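Local coordinates for endo-1,4-beta-xylanase (Bacteroides thetaiotaomicron VPI-5482, PDB 3KST), which probably hydrolyses O-glycosidic bonds in xylan as a calcium-binding member of glycosyl hydrolase family 43, at residues 101-105 and 122-128. Numbering follows the deposited sequence.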
loop_
_atom_site.group_PDB
_atom_site.type_symbol
_atom_site.label_atom_id
_atom_site.label_comp_id
_atom_site.label_asym_id
_atom_site.label_seq_id
_atom_site.Cartn_x
_atom_site.Cartn_y
_atom_site.Cartn_z
ATOM N N GLU A 101 13.538 7.922 -1.562
ATOM C CA GLU A 101 13.005 8.317 -0.267
ATOM C C GLU A 101 12.231 9.655 -0.283
ATOM O O GLU A 101 12.220 10.356 0.724
ATOM C CB GLU A 101 14.102 8.280 0.834
ATOM C CG GLU A 101 14.601 6.848 1.099
ATOM C CD GLU A 101 15.817 6.761 1.985
ATOM O OE1 GLU A 101 16.833 7.441 1.698
ATOM O OE2 GLU A 101 15.769 5.966 2.945
ATOM N N HIS A 102 11.588 9.975 -1.411
ATOM C CA HIS A 102 10.698 11.148 -1.530
ATOM C C HIS A 102 9.394 10.644 -2.115
ATOM O O HIS A 102 9.382 9.622 -2.829
ATOM C CB HIS A 102 11.310 12.265 -2.389
ATOM C CG HIS A 102 12.508 12.881 -1.761
ATOM N ND1 HIS A 102 13.742 12.276 -1.762
ATOM C CD2 HIS A 102 12.649 14.032 -1.058
ATOM C CE1 HIS A 102 14.606 13.039 -1.108
ATOM N NE2 HIS A 102 13.965 14.108 -0.669
ATOM N N ILE A 103 8.302 11.343 -1.830
ATOM C CA ILE A 103 6.976 10.952 -2.340
ATOM C C ILE A 103 6.648 11.711 -3.618
ATOM O O ILE A 103 6.902 12.913 -3.705
ATOM C CB ILE A 103 5.871 11.089 -1.298
ATOM C CG1 ILE A 103 5.776 12.502 -0.699
ATOM C CG2 ILE A 103 6.169 10.102 -0.162
ATOM C CD1 ILE A 103 4.572 12.710 0.188
ATOM N N CYS A 104 6.043 10.992 -4.554
ATOM C CA CYS A 104 5.787 11.444 -5.912
ATOM C C CYS A 104 4.462 10.990 -6.463
ATOM O O CYS A 104 3.882 9.990 -6.006
ATOM C CB CYS A 104 6.860 10.842 -6.834
ATOM S SG CYS A 104 8.565 11.237 -6.463
ATOM N N VAL A 105 4.024 11.684 -7.519
ATOM C CA VAL A 105 2.794 11.333 -8.204
ATOM C C VAL A 105 2.970 11.477 -9.715
ATOM O O VAL A 105 3.565 12.468 -10.186
ATOM C CB VAL A 105 1.560 12.162 -7.682
ATOM C CG1 VAL A 105 1.775 13.662 -7.830
ATOM C CG2 VAL A 105 0.248 11.719 -8.360
ATOM N N PRO A 122 9.316 15.598 -6.765
ATOM C CA PRO A 122 8.410 15.024 -5.780
ATOM C C PRO A 122 7.335 16.047 -5.357
ATOM O O PRO A 122 7.369 17.219 -5.769
ATOM C CB PRO A 122 9.349 14.687 -4.629
ATOM C CG PRO A 122 10.369 15.684 -4.702
ATOM C CD PRO A 122 10.573 16.031 -6.138
ATOM N N ILE A 123 6.393 15.582 -4.543
ATOM C CA ILE A 123 5.253 16.380 -4.021
ATOM C C ILE A 123 5.781 17.504 -3.109
ATOM O O ILE A 123 5.326 18.644 -3.213
ATOM C CB ILE A 123 4.251 15.414 -3.280
ATOM C CG1 ILE A 123 3.574 14.465 -4.276
ATOM C CG2 ILE A 123 3.195 16.128 -2.459
ATOM C CD1 ILE A 123 3.101 13.162 -3.602
ATOM N N TRP A 124 6.735 17.165 -2.241
ATOM C CA TRP A 124 7.418 18.121 -1.354
ATOM C C TRP A 124 8.877 17.673 -1.139
ATOM O O TRP A 124 9.247 16.542 -1.491
ATOM C CB TRP A 124 6.621 18.312 -0.051
ATOM C CG TRP A 124 6.745 17.218 0.979
ATOM C CD1 TRP A 124 6.823 15.851 0.759
ATOM C CD2 TRP A 124 6.681 17.384 2.391
ATOM N NE1 TRP A 124 6.892 15.192 1.946
ATOM C CE2 TRP A 124 6.791 16.101 2.971
ATOM C CE3 TRP A 124 6.595 18.504 3.232
ATOM C CZ2 TRP A 124 6.794 15.907 4.369
ATOM C CZ3 TRP A 124 6.594 18.310 4.615
ATOM C CH2 TRP A 124 6.702 17.018 5.167
ATOM N N SER A 125 9.683 18.530 -0.516
ATOM C CA SER A 125 11.132 18.287 -0.383
ATOM C C SER A 125 11.629 17.363 0.714
ATOM O O SER A 125 12.731 16.816 0.579
ATOM C CB SER A 125 11.865 19.632 -0.265
ATOM O OG SER A 125 11.492 20.323 0.913
ATOM N N GLU A 126 10.867 17.213 1.802
ATOM C CA GLU A 126 11.299 16.345 2.915
ATOM C C GLU A 126 11.192 14.881 2.545
ATOM O O GLU A 126 10.170 14.488 1.979
ATOM C CB GLU A 126 10.448 16.539 4.174
ATOM C CG GLU A 126 11.007 15.804 5.417
ATOM C CD GLU A 126 10.244 16.109 6.697
ATOM O OE1 GLU A 126 9.988 17.305 6.986
ATOM O OE2 GLU A 126 9.876 15.160 7.438
ATOM N N LYS A 127 12.209 14.113 2.947
ATOM C CA LYS A 127 12.241 12.657 2.759
ATOM C C LYS A 127 10.961 12.029 3.339
ATOM O O LYS A 127 10.512 12.355 4.438
ATOM C CB LYS A 127 13.462 12.006 3.397
ATOM C CG LYS A 127 14.784 12.209 2.697
ATOM C CD LYS A 127 15.872 11.354 3.347
ATOM C CE LYS A 127 17.276 11.776 2.908
ATOM N NZ LYS A 127 18.350 10.889 3.434
ATOM N N SER A 128 10.360 11.128 2.570
ATOM C CA SER A 128 9.104 10.518 2.946
ATOM C C SER A 128 8.814 9.370 2.022
ATOM O O SER A 128 9.224 9.399 0.872
ATOM C CB SER A 128 7.916 11.539 2.974
ATOM O OG SER A 128 7.996 12.563 1.969
HETATM O O HOH W 1 18.417 9.226 0.813
HETATM O O HOH W 2 15.098 15.689 1.220
HETATM O O HOH W 3 8.948 13.957 -0.688
#
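Ile-103 projects from its strand into the bend made by residues 122-128, where its branched side chain can touch several walls at once. CB lies only loosely near Ile-123 CD1. Beyond it, a chi1 of 56° turns CG1 toward the indole while CG2 lies against the Ser-128 backbone, 3.3 Å from its O. CG1 packs on Ser-128 OG (3.5 Å) and, at the indole edge, on Trp-124 CD1 (3.8 Å). The terminal CD1 makes van der Waals contact with Trp-124 NE1, 3.8 Å away. That indole N-H is bonded to Ser-128 OG (2.9 Å), which in turn donates to Glu-126 O, so a small hydroxyl relays between ring and backbone. Were Ser-128 replaced by an alanine, Trp-124 NE1 would probably lose its acceptor and Glu-126 O one of its donors, leaving the indole freer to turn. The main chain closes the bend at both ends: Ile-123 N donates to Ile-103 O (2.8 Å), and Ser-128 N to Glu-101 O (2.7 Å). Between them a water accepts from Ile-103 N and donates to the carbonyls of Trp-124 and Glu-126. On the other side of the strand, a flat ring suits His-102: one face covers Lys-127 CA, a CH-pi contact 4.3 Å from the centroid, while at the rim ND1 is hydrogen-bonded to Glu-100 O and NE2 shares a water with Ser-125 O. The bend lines the outer strand 102-108 of one blade of the five-bladed beta-propeller and leads into strand 129-135 of the next, with Leu-143 of strand 141-148 packing against Ile-103.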